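Local coordinates for pyridoxamine 5'-phosphate oxidase-related, FMN-binding protein (Paracoccus denitrificans, PDB 6VNA) that probably acts as a noncanonical heme oxygenase that breaks down c-type heme, using a family fold related to FMN-binding pyridoxamine 5'-phosphate oxidases, at residues A[23-28]-A[79-84]; A[55-60]-A[110-115]; A[14-19]-A[138-143]. One frame throughout, in Å; residues are numbered along the deposited sequence.

Interaction 1. Residues A[23-28]-A[79-84]; sequences AARHAS and AAEAAK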
ATOM      1  N   ALA A  23      -8.273  -2.152 -14.377  1.00 48.08           N
ATOM      2  CA  ALA A  23      -7.331  -1.115 -14.872  1.00 46.50           C
ATOM      3  C   ALA A  23      -5.962  -1.195 -14.174  1.00 51.53           C
ATOM      4  O   ALA A  23      -5.010  -0.630 -14.716  1.00 55.42           O
ATOM      5  CB  ALA A  23      -7.958   0.246 -14.699  1.00 45.89           C
ATOM      6  N   ALA A  24      -5.862  -1.882 -13.029  1.00 56.99           N
ATOM      7  CA  ALA A  24      -4.670  -1.931 -12.142  1.00 50.95           C
ATOM      8  C   ALA A  24      -3.457  -2.545 -12.851  1.00 44.99           C
ATOM      9  O   ALA A  24      -3.563  -3.654 -13.359  1.00 47.30           O
ATOM     10  CB  ALA A  24      -5.007  -2.707 -10.890  1.00 50.67           C
ATOM     11  N   ARG A  25      -2.329  -1.841 -12.862  1.00 47.04           N
ATOM     12  CA  ARG A  25      -1.007  -2.375 -13.301  1.00 49.14           C
ATOM     13  C   ARG A  25      -0.016  -2.391 -12.113  1.00 45.60           C
ATOM     14  O   ARG A  25       0.920  -3.175 -12.144  1.00 43.67           O
ATOM     15  CB  ARG A  25      -0.518  -1.552 -14.503  1.00 51.38           C
ATOM     16  CG  ARG A  25      -1.439  -1.610 -15.717  1.00 57.90           C
ATOM     17  CD  ARG A  25      -1.608  -3.031 -16.250  1.00 65.19           C
ATOM     18  NE  ARG A  25      -2.472  -3.183 -17.419  1.00 63.44           N
ATOM     19  CZ  ARG A  25      -3.788  -3.350 -17.391  1.00 68.79           C
ATOM     20  NH1 ARG A  25      -4.446  -3.358 -16.243  1.00 71.75           N
ATOM     21  NH2 ARG A  25      -4.455  -3.492 -18.526  1.00 74.67           N
ATOM     22  N   HIS A  26      -0.221  -1.559 -11.092  1.00 46.82           N
ATOM     23  CA  HIS A  26       0.647  -1.447  -9.896  1.00 49.15           C
ATOM     24  C   HIS A  26      -0.227  -1.288  -8.669  1.00 44.89           C
ATOM     25  O   HIS A  26      -1.411  -0.979  -8.849  1.00 39.91           O
ATOM     26  CB  HIS A  26       1.620  -0.268 -10.016  1.00 53.77           C
ATOM     27  CG  HIS A  26       2.427  -0.327 -11.262  1.00 59.73           C
ATOM     28  ND1 HIS A  26       3.470  -1.213 -11.411  1.00 62.45           N
ATOM     29  CD2 HIS A  26       2.332   0.364 -12.425  1.00 65.56           C
ATOM     30  CE1 HIS A  26       3.990  -1.074 -12.617  1.00 67.30           C
ATOM     31  NE2 HIS A  26       3.314  -0.103 -13.258  1.00 68.72           N
ATOM     32  N   ALA A  27       0.361  -1.466  -7.477  1.00 38.85           N
ATOM     33  CA  ALA A  27      -0.335  -1.252  -6.198  1.00 35.83           C
ATOM     34  C   ALA A  27       0.658  -0.967  -5.071  1.00 37.42           C
ATOM     35  O   ALA A  27       1.882  -1.211  -5.248  1.00 40.03           O
ATOM     36  CB  ALA A  27      -1.158  -2.470  -5.871  1.00 39.88           C
ATOM     37  N   SER A  28       0.125  -0.504  -3.942  1.00 35.56           N
ATOM     38  CA  SER A  28       0.825  -0.531  -2.642  1.00 40.77           C
ATOM     39  C   SER A  28       0.479  -1.854  -1.954  1.00 36.80           C
ATOM     40  O   SER A  28      -0.718  -2.103  -1.740  1.00 41.13           O
ATOM     41  CB  SER A  28       0.445   0.646  -1.791  1.00 40.41           C
ATOM     42  OG  SER A  28       0.761   1.849  -2.436  1.00 38.83           O
ATOM     43  N   ALA A  79      -5.182   2.382  -6.700  1.00 46.52           N
ATOM     44  CA  ALA A  79      -5.650   3.724  -7.094  1.00 49.87           C
ATOM     45  C   ALA A  79      -5.703   3.758  -8.617  1.00 47.87           C
ATOM     46  O   ALA A  79      -5.126   2.869  -9.262  1.00 53.37           O
ATOM     47  CB  ALA A  79      -4.751   4.791  -6.513  1.00 52.67           C
ATOM     48  N   ALA A  80      -6.466   4.711  -9.147  1.00 60.40           N
ATOM     49  CA  ALA A  80      -6.542   5.041 -10.584  1.00 56.40           C
ATOM     50  C   ALA A  80      -5.224   5.717 -10.984  1.00 54.69           C
ATOM     51  O   ALA A  80      -4.976   6.852 -10.525  1.00 58.87           O
ATOM     52  CB  ALA A  80      -7.742   5.924 -10.799  1.00 60.18           C
ATOM     53  N   GLU A  81      -4.398   5.040 -11.781  1.00 51.80           N
ATOM     54  CA  GLU A  81      -3.019   5.498 -12.097  1.00 64.16           C
ATOM     55  C   GLU A  81      -3.112   6.759 -12.981  1.00 68.83           C
ATOM     56  O   GLU A  81      -2.269   7.667 -12.807  1.00 67.78           O
ATOM     57  CB  GLU A  81      -2.197   4.331 -12.671  1.00 69.16           C
ATOM     58  CG  GLU A  81      -1.781   3.287 -11.605  1.00 77.15           C
ATOM     59  CD  GLU A  81      -1.562   1.833 -12.063  1.00 82.43           C
ATOM     60  OE1 GLU A  81      -0.515   1.548 -12.714  1.00 76.12           O
ATOM     61  OE2 GLU A  81      -2.426   0.959 -11.752  1.00 65.37           O
ATOM     62  N   ALA A  82      -4.152   6.863 -13.818  1.00 62.12           N
ATOM     63  CA  ALA A  82      -4.345   7.947 -14.811  1.00 54.20           C
ATOM     64  C   ALA A  82      -5.015   9.183 -14.182  1.00 46.10           C
ATOM     65  O   ALA A  82      -5.005  10.237 -14.817  1.00 49.27           O
ATOM     66  CB  ALA A  82      -5.115   7.411 -15.997  1.00 48.85           C
ATOM     67  N   ALA A  83      -5.580   9.097 -12.982  1.00 50.58           N
ATOM     68  CA  ALA A  83      -6.279  10.243 -12.347  1.00 51.29           C
ATOM     69  C   ALA A  83      -5.372  11.476 -12.384  1.00 55.93           C
ATOM     70  O   ALA A  83      -4.156  11.306 -12.271  1.00 53.94           O
ATOM     71  CB  ALA A  83      -6.689   9.930 -10.936  1.00 52.35           C
ATOM     72  N   LYS A  84      -5.957  12.668 -12.553  1.00 61.72           N
ATOM     73  CA  LYS A  84      -5.224  13.964 -12.548  1.00 65.53           C
ATOM     74  C   LYS A  84      -5.716  14.793 -11.353  1.00 58.33           C
ATOM     75  O   LYS A  84      -6.732  14.428 -10.750  1.00 57.85           O
ATOM     76  CB  LYS A  84      -5.375  14.629 -13.924  1.00 70.06           C
ATOM     77  CG  LYS A  84      -4.631  13.929 -15.068  1.00 69.37           C
ATOM     78  CD  LYS A  84      -3.097  14.030 -14.956  1.00 76.09           C
ATOM     79  CE  LYS A  84      -2.288  13.433 -16.098  1.00 76.00           C
ATOM     80  NZ  LYS A  84      -2.643  14.014 -17.418  1.00 74.04           N
TER
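Glu-81 leaves its backbone with CG beside its own N (chi1 -74°) and runs on extended, which carries its carboxylate across to the backbone of Arg-25 and His-26. The contact lies at the margin of the antiparallel sheet of an FMN-binding split-barrel fold, where the chain passes from helix 11-23 into strand 26-32; the acid comes from the loop that follows strand 73-79. The main grip is on two consecutive peptide N-H groups. Arg-25 N donates to Glu-81 OE2 at 3.0 Å in a nearly straight bond of 174° that uses the syn lone pair, on the side of the other carboxylate oxygen. His-26 N adds a weak second bond to the same OE2 at 3.4 Å. With both N-H groups directed at one oxygen, this acid is likely to be stabilised as the carboxylate, although it lies at the surface.

The second oxygen serves the side chains. Glu-81 OE1 sits at the edge of the His-26 imidazole, near its plane and 3.1 Å from CD2, while the ring and carboxylate planes are turned 61° apart. The same OE1 also lies 3.6 Å from Arg-25 CB. The His-26 side chain also packs on Asp-116 and Lys-118 and on Ala-87 of the second subunit, so the junction borders the dimer interface.

Arg-25 makes no salt bridge with Glu-81: its chain bends at CG and leads the guanidinium away, leaving NH1 6.5 Å from Glu-81 OE2. There NE binds Arg-115 O, and NH1 reaches back to Glu-22 O at the end of the helix. NH1 also donates to Ala-24 O at 3.0 Å, approaching from above the carbonyl plane while the oxygen stays close to the guanidinium plane.

Interaction 2. Residues A[55-60]-A[110-115]; sequences LALLAG and ARWLER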
ATOM      1  N   LEU A  55      -3.436 -10.357  -8.583  1.00 45.24           N
ATOM      2  CA  LEU A  55      -2.278 -11.221  -8.896  1.00 48.15           C
ATOM      3  C   LEU A  55      -1.045 -10.335  -8.864  1.00 48.61           C
ATOM      4  O   LEU A  55      -1.010  -9.397  -9.649  1.00 53.53           O
ATOM      5  CB  LEU A  55      -2.482 -11.828 -10.284  1.00 55.09           C
ATOM      6  CG  LEU A  55      -1.359 -12.716 -10.813  1.00 57.25           C
ATOM      7  CD1 LEU A  55      -1.264 -14.008 -10.011  1.00 57.95           C
ATOM      8  CD2 LEU A  55      -1.582 -13.014 -12.294  1.00 61.03           C
ATOM      9  N   ALA A  56      -0.109 -10.625  -7.968  1.00 49.49           N
ATOM     10  CA  ALA A  56       1.094  -9.810  -7.714  1.00 47.78           C
ATOM     11  C   ALA A  56       2.267 -10.528  -8.373  1.00 45.33           C
ATOM     12  O   ALA A  56       2.199 -11.754  -8.509  1.00 46.33           O
ATOM     13  CB  ALA A  56       1.263  -9.633  -6.221  1.00 47.40           C
ATOM     14  N   LEU A  57       3.275  -9.793  -8.819  1.00 46.51           N
ATOM     15  CA  LEU A  57       4.543 -10.374  -9.323  1.00 47.62           C
ATOM     16  C   LEU A  57       5.675  -9.819  -8.443  1.00 52.40           C
ATOM     17  O   LEU A  57       5.968  -8.605  -8.535  1.00 47.82           O
ATOM     18  CB  LEU A  57       4.684 -10.005 -10.801  1.00 48.95           C
ATOM     19  CG  LEU A  57       5.939 -10.500 -11.521  1.00 56.00           C
ATOM     20  CD1 LEU A  57       6.055 -12.007 -11.470  1.00 56.27           C
ATOM     21  CD2 LEU A  57       5.949 -10.039 -12.972  1.00 62.55           C
ATOM     22  N   LEU A  58       6.253 -10.661  -7.580  1.00 55.48           N
ATOM     23  CA  LEU A  58       7.270 -10.244  -6.579  1.00 54.50           C
ATOM     24  C   LEU A  58       8.595 -10.930  -6.888  1.00 54.20           C
ATOM     25  O   LEU A  58       8.563 -12.068  -7.365  1.00 58.86           O
ATOM     26  CB  LEU A  58       6.783 -10.616  -5.176  1.00 54.64           C
ATOM     27  CG  LEU A  58       5.390 -10.118  -4.794  1.00 54.86           C
ATOM     28  CD1 LEU A  58       5.078 -10.436  -3.351  1.00 59.04           C
ATOM     29  CD2 LEU A  58       5.244  -8.629  -5.022  1.00 55.49           C
ATOM     30  N   ALA A  59       9.705 -10.226  -6.646  1.00 64.13           N
ATOM     31  CA  ALA A  59      11.070 -10.788  -6.498  1.00 63.82           C
ATOM     32  C   ALA A  59      11.048 -11.737  -5.293  1.00 70.66           C
ATOM     33  O   ALA A  59      10.767 -11.276  -4.165  1.00 66.85           O
ATOM     34  CB  ALA A  59      12.082  -9.685  -6.328  1.00 57.18           C
ATOM     35  N   GLY A  60      11.297 -13.023  -5.537  1.00 72.00           N
ATOM     36  CA  GLY A  60      11.084 -14.122  -4.574  1.00 70.11           C
ATOM     37  C   GLY A  60      11.799 -13.949  -3.239  1.00 64.05           C
ATOM     38  O   GLY A  60      11.342 -14.592  -2.288  1.00 62.50           O
ATOM     39  N   ALA A 110       1.972 -13.858 -20.247  1.00 92.35           N
ATOM     40  CA  ALA A 110       1.513 -13.495 -21.617  1.00 87.94           C
ATOM     41  C   ALA A 110       0.351 -12.505 -21.522  1.00 77.97           C
ATOM     42  O   ALA A 110       0.464 -11.414 -22.098  1.00 76.92           O
ATOM     43  CB  ALA A 110       1.101 -14.720 -22.411  1.00 86.35           C
ATOM     44  N   ARG A 111      -0.735 -12.891 -20.845  1.00 68.71           N
ATOM     45  CA  ARG A 111      -1.770 -11.939 -20.369  1.00 65.66           C
ATOM     46  C   ARG A 111      -1.027 -10.736 -19.765  1.00 72.77           C
ATOM     47  O   ARG A 111      -1.293  -9.575 -20.154  1.00 77.49           O
ATOM     48  CB  ARG A 111      -2.678 -12.624 -19.344  1.00 63.59           C
ATOM     49  CG  ARG A 111      -3.940 -11.854 -18.984  1.00 66.02           C
ATOM     50  CD  ARG A 111      -4.714 -12.535 -17.861  1.00 68.94           C
ATOM     51  NE  ARG A 111      -6.039 -11.970 -17.599  1.00 73.39           N
ATOM     52  CZ  ARG A 111      -6.295 -10.828 -16.955  1.00 77.83           C
ATOM     53  NH1 ARG A 111      -5.307 -10.084 -16.489  1.00 87.48           N
ATOM     54  NH2 ARG A 111      -7.544 -10.428 -16.777  1.00 79.04           N
ATOM     55  N   TRP A 112      -0.079 -11.026 -18.880  1.00 67.02           N
ATOM     56  CA  TRP A 112       0.619 -10.021 -18.053  1.00 67.18           C
ATOM     57  C   TRP A 112       1.358  -9.040 -18.966  1.00 70.84           C
ATOM     58  O   TRP A 112       1.281  -7.812 -18.707  1.00 71.50           O
ATOM     59  CB  TRP A 112       1.542 -10.703 -17.027  1.00 64.30           C
ATOM     60  CG  TRP A 112       2.038  -9.730 -16.006  1.00 62.39           C
ATOM     61  CD1 TRP A 112       2.996  -8.779 -16.196  1.00 60.85           C
ATOM     62  CD2 TRP A 112       1.543  -9.540 -14.666  1.00 60.57           C
ATOM     63  NE1 TRP A 112       3.152  -8.030 -15.060  1.00 68.98           N
ATOM     64  CE2 TRP A 112       2.283  -8.482 -14.099  1.00 62.78           C
ATOM     65  CE3 TRP A 112       0.570 -10.167 -13.881  1.00 60.01           C
ATOM     66  CZ2 TRP A 112       2.074  -8.037 -12.791  1.00 57.88           C
ATOM     67  CZ3 TRP A 112       0.371  -9.737 -12.587  1.00 59.19           C
ATOM     68  CH2 TRP A 112       1.104  -8.673 -12.057  1.00 57.54           C
ATOM     69  N   LEU A 113       2.036  -9.537 -20.003  1.00 75.98           N
ATOM     70  CA  LEU A 113       2.850  -8.672 -20.904  1.00 78.86           C
ATOM     71  C   LEU A 113       1.927  -7.851 -21.820  1.00 78.87           C
ATOM     72  O   LEU A 113       2.173  -6.630 -21.979  1.00 72.01           O
ATOM     73  CB  LEU A 113       3.845  -9.519 -21.700  1.00 87.09           C
ATOM     74  CG  LEU A 113       5.100  -8.770 -22.151  1.00 96.76           C
ATOM     75  CD1 LEU A 113       5.926  -8.322 -20.950  1.00 98.86           C
ATOM     76  CD2 LEU A 113       5.944  -9.624 -23.088  1.00 99.41           C
ATOM     77  N   GLU A 114       0.877  -8.467 -22.372  1.00 74.57           N
ATOM     78  CA  GLU A 114      -0.124  -7.740 -23.192  1.00 76.05           C
ATOM     79  C   GLU A 114      -0.571  -6.511 -22.397  1.00 75.55           C
ATOM     80  O   GLU A 114      -0.706  -5.427 -23.013  1.00 75.24           O
ATOM     81  CB  GLU A 114      -1.279  -8.660 -23.590  1.00 83.79           C
ATOM     82  CG  GLU A 114      -0.869  -9.712 -24.614  1.00 98.36           C
ATOM     83  CD  GLU A 114      -1.987 -10.651 -25.037  1.00109.46           C
ATOM     84  OE1 GLU A 114      -3.064 -10.140 -25.444  1.00109.35           O
ATOM     85  OE2 GLU A 114      -1.789 -11.889 -24.944  1.00103.58           O
ATOM     86  N   ARG A 115      -0.717  -6.648 -21.072  1.00 73.49           N
ATOM     87  CA  ARG A 115      -1.290  -5.593 -20.190  1.00 75.45           C
ATOM     88  C   ARG A 115      -0.177  -4.692 -19.632  1.00 72.18           C
ATOM     89  O   ARG A 115      -0.454  -3.513 -19.345  1.00 76.12           O
ATOM     90  CB  ARG A 115      -2.166  -6.259 -19.127  1.00 78.69           C
ATOM     91  CG  ARG A 115      -3.384  -6.960 -19.713  1.00 82.96           C
ATOM     92  CD  ARG A 115      -4.042  -7.954 -18.780  1.00 82.93           C
ATOM     93  NE  ARG A 115      -4.635  -7.304 -17.616  1.00 83.09           N
ATOM     94  CZ  ARG A 115      -5.880  -6.852 -17.529  1.00 79.63           C
ATOM     95  NH1 ARG A 115      -6.707  -6.955 -18.553  1.00 82.75           N
ATOM     96  NH2 ARG A 115      -6.291  -6.285 -16.408  1.00 83.02           N
TER
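Helix 108-115 lies across the antiparallel sheet of the split barrel and buries the indole of Trp-112 against Leu-55 and Leu-57 of strand 54-59. The local axes run at 91° to each other and pass 11.7 Å apart, a distance bridged by the large aromatic side chain. With CG opposite the backbone N (chi1 -168°), the indole reaches out to the strand six-membered ring first. Leu-57 covers one face: its CD2 lies 4.0 Å from Trp-112 NE1, offset toward the rim, and its CB meets CZ2 at 3.8 Å. Leu-55 holds the other end of the benzo ring, its CD2 lying 3.8 Å from CZ3. The leading edge of the ring points at the strand backbone, where Leu-55 O lies in the ring plane, 3.3 Å from CZ3 and as near to CH2, so that the weakly positive C-H edge faces a carbonyl oxygen. Phe-130 of the adjoining strand 128-135 adds an edge-to-face contact with the indole, and Gln-47 NE2 ties the Trp-112 carbonyl to strand 39-48. Replacing the indole with an alanine here is likely to open a gap between helix and sheet and leave Leu-55, Leu-57 and Phe-130 without their shared partner. A single indole set against two alternate leucines of a strand, one over its face and one at its rim, fits a helix packed crosswise on the antiparallel sheet of a split barrel.

Interaction 3. Residues A[14-19]-A[138-143]; sequences RALARQ and GLLNAG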
ATOM      1  N   ARG A  14     -19.926  -1.286  -6.552  1.00 53.84           N
ATOM      2  CA  ARG A  14     -19.374  -2.613  -6.927  1.00 54.13           C
ATOM      3  C   ARG A  14     -18.609  -2.477  -8.239  1.00 52.48           C
ATOM      4  O   ARG A  14     -17.473  -2.993  -8.325  1.00 56.48           O
ATOM      5  CB  ARG A  14     -20.483  -3.675  -7.002  1.00 63.52           C
ATOM      6  CG  ARG A  14     -21.122  -4.010  -5.653  1.00 61.49           C
ATOM      7  CD  ARG A  14     -22.133  -5.158  -5.635  1.00 61.60           C
ATOM      8  NE  ARG A  14     -22.641  -5.229  -4.269  1.00 69.96           N
ATOM      9  CZ  ARG A  14     -23.815  -4.775  -3.821  1.00 71.62           C
ATOM     10  NH1 ARG A  14     -24.716  -4.268  -4.647  1.00 81.50           N
ATOM     11  NH2 ARG A  14     -24.092  -4.854  -2.530  1.00 68.30           N
ATOM     12  N   ALA A  15     -19.198  -1.799  -9.226  1.00 57.92           N
ATOM     13  CA  ALA A  15     -18.645  -1.670 -10.603  1.00 50.84           C
ATOM     14  C   ALA A  15     -17.374  -0.789 -10.580  1.00 47.54           C
ATOM     15  O   ALA A  15     -16.365  -1.119 -11.268  1.00 39.06           O
ATOM     16  CB  ALA A  15     -19.715  -1.115 -11.512  1.00 48.11           C
ATOM     17  N   LEU A  16     -17.375   0.289  -9.790  1.00 43.93           N
ATOM     18  CA  LEU A  16     -16.154   1.119  -9.652  1.00 44.74           C
ATOM     19  C   LEU A  16     -15.001   0.238  -9.143  1.00 46.21           C
ATOM     20  O   LEU A  16     -13.913   0.260  -9.781  1.00 44.40           O
ATOM     21  CB  LEU A  16     -16.423   2.301  -8.721  1.00 44.69           C
ATOM     22  CG  LEU A  16     -15.260   3.284  -8.679  1.00 48.59           C
ATOM     23  CD1 LEU A  16     -14.789   3.614 -10.096  1.00 46.11           C
ATOM     24  CD2 LEU A  16     -15.628   4.536  -7.895  1.00 51.35           C
ATOM     25  N   ALA A  17     -15.248  -0.557  -8.085  1.00 52.22           N
ATOM     26  CA  ALA A  17     -14.263  -1.480  -7.459  1.00 48.89           C
ATOM     27  C   ALA A  17     -13.729  -2.459  -8.497  1.00 45.84           C
ATOM     28  O   ALA A  17     -12.509  -2.671  -8.532  1.00 46.61           O
ATOM     29  CB  ALA A  17     -14.880  -2.234  -6.311  1.00 49.06           C
ATOM     30  N   ARG A  18     -14.621  -3.057  -9.285  1.00 50.57           N
ATOM     31  CA  ARG A  18     -14.244  -4.038 -10.336  1.00 51.51           C
ATOM     32  C   ARG A  18     -13.466  -3.339 -11.451  1.00 50.99           C
ATOM     33  O   ARG A  18     -12.542  -3.990 -12.022  1.00 52.01           O
ATOM     34  CB  ARG A  18     -15.494  -4.715 -10.900  1.00 62.19           C
ATOM     35  CG  ARG A  18     -16.265  -5.521  -9.867  1.00 72.59           C
ATOM     36  CD  ARG A  18     -17.219  -6.507 -10.513  1.00 81.99           C
ATOM     37  NE  ARG A  18     -17.990  -7.210  -9.491  1.00 89.50           N
ATOM     38  CZ  ARG A  18     -19.187  -6.848  -9.037  1.00 88.84           C
ATOM     39  NH1 ARG A  18     -19.794  -5.770  -9.511  1.00 89.34           N
ATOM     40  NH2 ARG A  18     -19.774  -7.576  -8.102  1.00 87.89           N
ATOM     41  N   GLN A  19     -13.835  -2.085 -11.770  1.00 51.22           N
ATOM     42  CA  GLN A  19     -13.216  -1.304 -12.877  1.00 55.78           C
ATOM     43  C   GLN A  19     -11.781  -0.930 -12.475  1.00 53.63           C
ATOM     44  O   GLN A  19     -10.879  -1.020 -13.359  1.00 53.56           O
ATOM     45  CB  GLN A  19     -14.054  -0.065 -13.235  1.00 59.44           C
ATOM     46  CG  GLN A  19     -15.286  -0.370 -14.082  1.00 60.51           C
ATOM     47  CD  GLN A  19     -16.314   0.743 -14.174  1.00 59.80           C
ATOM     48  OE1 GLN A  19     -16.527   1.528 -13.259  1.00 55.51           O
ATOM     49  NE2 GLN A  19     -16.995   0.808 -15.304  1.00 58.09           N
ATOM     50  N   GLY A 138     -12.945  -5.397   1.684  1.00 50.34           N
ATOM     51  CA  GLY A 138     -12.551  -4.236   0.867  1.00 54.98           C
ATOM     52  C   GLY A 138     -13.096  -2.926   1.404  1.00 55.42           C
ATOM     53  O   GLY A 138     -14.213  -2.908   1.951  1.00 65.83           O
ATOM     54  N   LEU A 139     -12.351  -1.844   1.220  1.00 53.25           N
ATOM     55  CA  LEU A 139     -12.828  -0.462   1.486  1.00 55.29           C
ATOM     56  C   LEU A 139     -12.745   0.348   0.181  1.00 52.49           C
ATOM     57  O   LEU A 139     -11.639   0.472  -0.382  1.00 50.98           O
ATOM     58  CB  LEU A 139     -11.952   0.120   2.600  1.00 57.51           C
ATOM     59  CG  LEU A 139     -12.640   1.056   3.589  1.00 66.40           C
ATOM     60  CD1 LEU A 139     -14.003   0.525   4.011  1.00 70.03           C
ATOM     61  CD2 LEU A 139     -11.760   1.280   4.808  1.00 68.20           C
ATOM     62  N   LEU A 140     -13.870   0.824  -0.346  1.00 51.40           N
ATOM     63  CA  LEU A 140     -13.867   1.662  -1.576  1.00 50.65           C
ATOM     64  C   LEU A 140     -13.948   3.119  -1.155  1.00 48.18           C
ATOM     65  O   LEU A 140     -14.909   3.485  -0.456  1.00 49.57           O
ATOM     66  CB  LEU A 140     -15.040   1.347  -2.513  1.00 50.64           C
ATOM     67  CG  LEU A 140     -15.096   2.201  -3.789  1.00 55.48           C
ATOM     68  CD1 LEU A 140     -13.828   2.050  -4.637  1.00 51.83           C
ATOM     69  CD2 LEU A 140     -16.312   1.840  -4.629  1.00 59.07           C
ATOM     70  N   ASN A 141     -13.020   3.931  -1.639  1.00 48.00           N
ATOM     71  CA  ASN A 141     -13.110   5.399  -1.481  1.00 49.05           C
ATOM     72  C   ASN A 141     -13.216   6.008  -2.887  1.00 47.84           C
ATOM     73  O   ASN A 141     -12.256   5.890  -3.644  1.00 50.02           O
ATOM     74  CB  ASN A 141     -11.960   5.901  -0.622  1.00 46.08           C
ATOM     75  CG  ASN A 141     -12.099   7.377  -0.369  1.00 53.95           C
ATOM     76  OD1 ASN A 141     -12.613   8.098  -1.229  1.00 56.17           O
ATOM     77  ND2 ASN A 141     -11.637   7.826   0.788  1.00 54.19           N
ATOM     78  N   ALA A 142     -14.357   6.616  -3.218  1.00 54.80           N
ATOM     79  CA  ALA A 142     -14.736   7.063  -4.586  1.00 57.50           C
ATOM     80  C   ALA A 142     -14.053   8.388  -4.928  1.00 62.67           C
ATOM     81  O   ALA A 142     -14.044   8.745  -6.126  1.00 68.42           O
ATOM     82  CB  ALA A 142     -16.231   7.201  -4.710  1.00 54.71           C
ATOM     83  N   GLY A 143     -13.509   9.075  -3.922  1.00 59.10           N
ATOM     84  CA  GLY A 143     -12.749  10.325  -4.100  1.00 58.61           C
ATOM     85  C   GLY A 143     -13.342  11.445  -3.278  1.00 59.90           C
ATOM     86  O   GLY A 143     -12.679  12.482  -3.152  1.00 56.40           O
TER
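Apolar packing joins Leu-16 and Ala-17 of helix 11-23 to Leu-140 and Ala-142 at the end of strand 137-141. Leu-140 reaches toward the helix with its CD2 methyl, which lies 4.1 Å from Leu-16 CB and 4.3 Å from the backbone N of Ala-17. A trans first torsion (chi1 179°) holds the isobutyl group out from the strand, against the helix. Leu-16 answers farther along: Leu-16 CD2 lies 4.2 Å from Ala-142 CB. The small side chain of Ala-17 is consistent with the close approach of the backbones, the CA atoms of Ala-17 and Leu-140 being 6.7 Å apart.

Hydrogen bonding shapes the strand end rather than the interface. Asn-141, whose side chain leaves on the side away from the helix, accepts from Gly-143 N through OD1 at 3.0 Å, in the carbonyl plane and with a C=O...N angle of 160°. This is an Asx turn, formed around Ala-142 as the chain leaves the strand. Gly-143 follows with backbone angles at which a CB would press against the preceding carbonyl oxygen.

Ionic contacts lie on another side of the helix, where Arg-14 forms salt bridges with Asp-11 and with Asp-154 of the C-terminal helix 152-156.

In the fold, strand 137-141 runs between strands 92-101 and 148-151. Leu-140 packs against Phe-148 and Leu-150 of the latter and against Ala-13 and Leu-20 of helix 11-23, while Ala-17 also rests on Leu-150, so the helix covers both strands.

Overall arrangement
From the N terminus, helix 11-23 supplies the first segment of interaction 3, which is completed only at 138-143 and so closes a loop of 118 residues holding both other contacts. Where that helix ends, 23-28 opens interaction 1, which closes at 79-84. Before that closure, 55-60 begins interaction 2, finished at 110-115; interactions 1 and 2 therefore cross, and both nest inside interaction 3. The crossing pair also touch, through a probable hydrogen bond from Arg-25 NE to Arg-115 O. Interactions 2 and 3 lie on opposite sides of the chain's centre, their centres about 22 Å apart, and fasten different helices to the same antiparallel sheet.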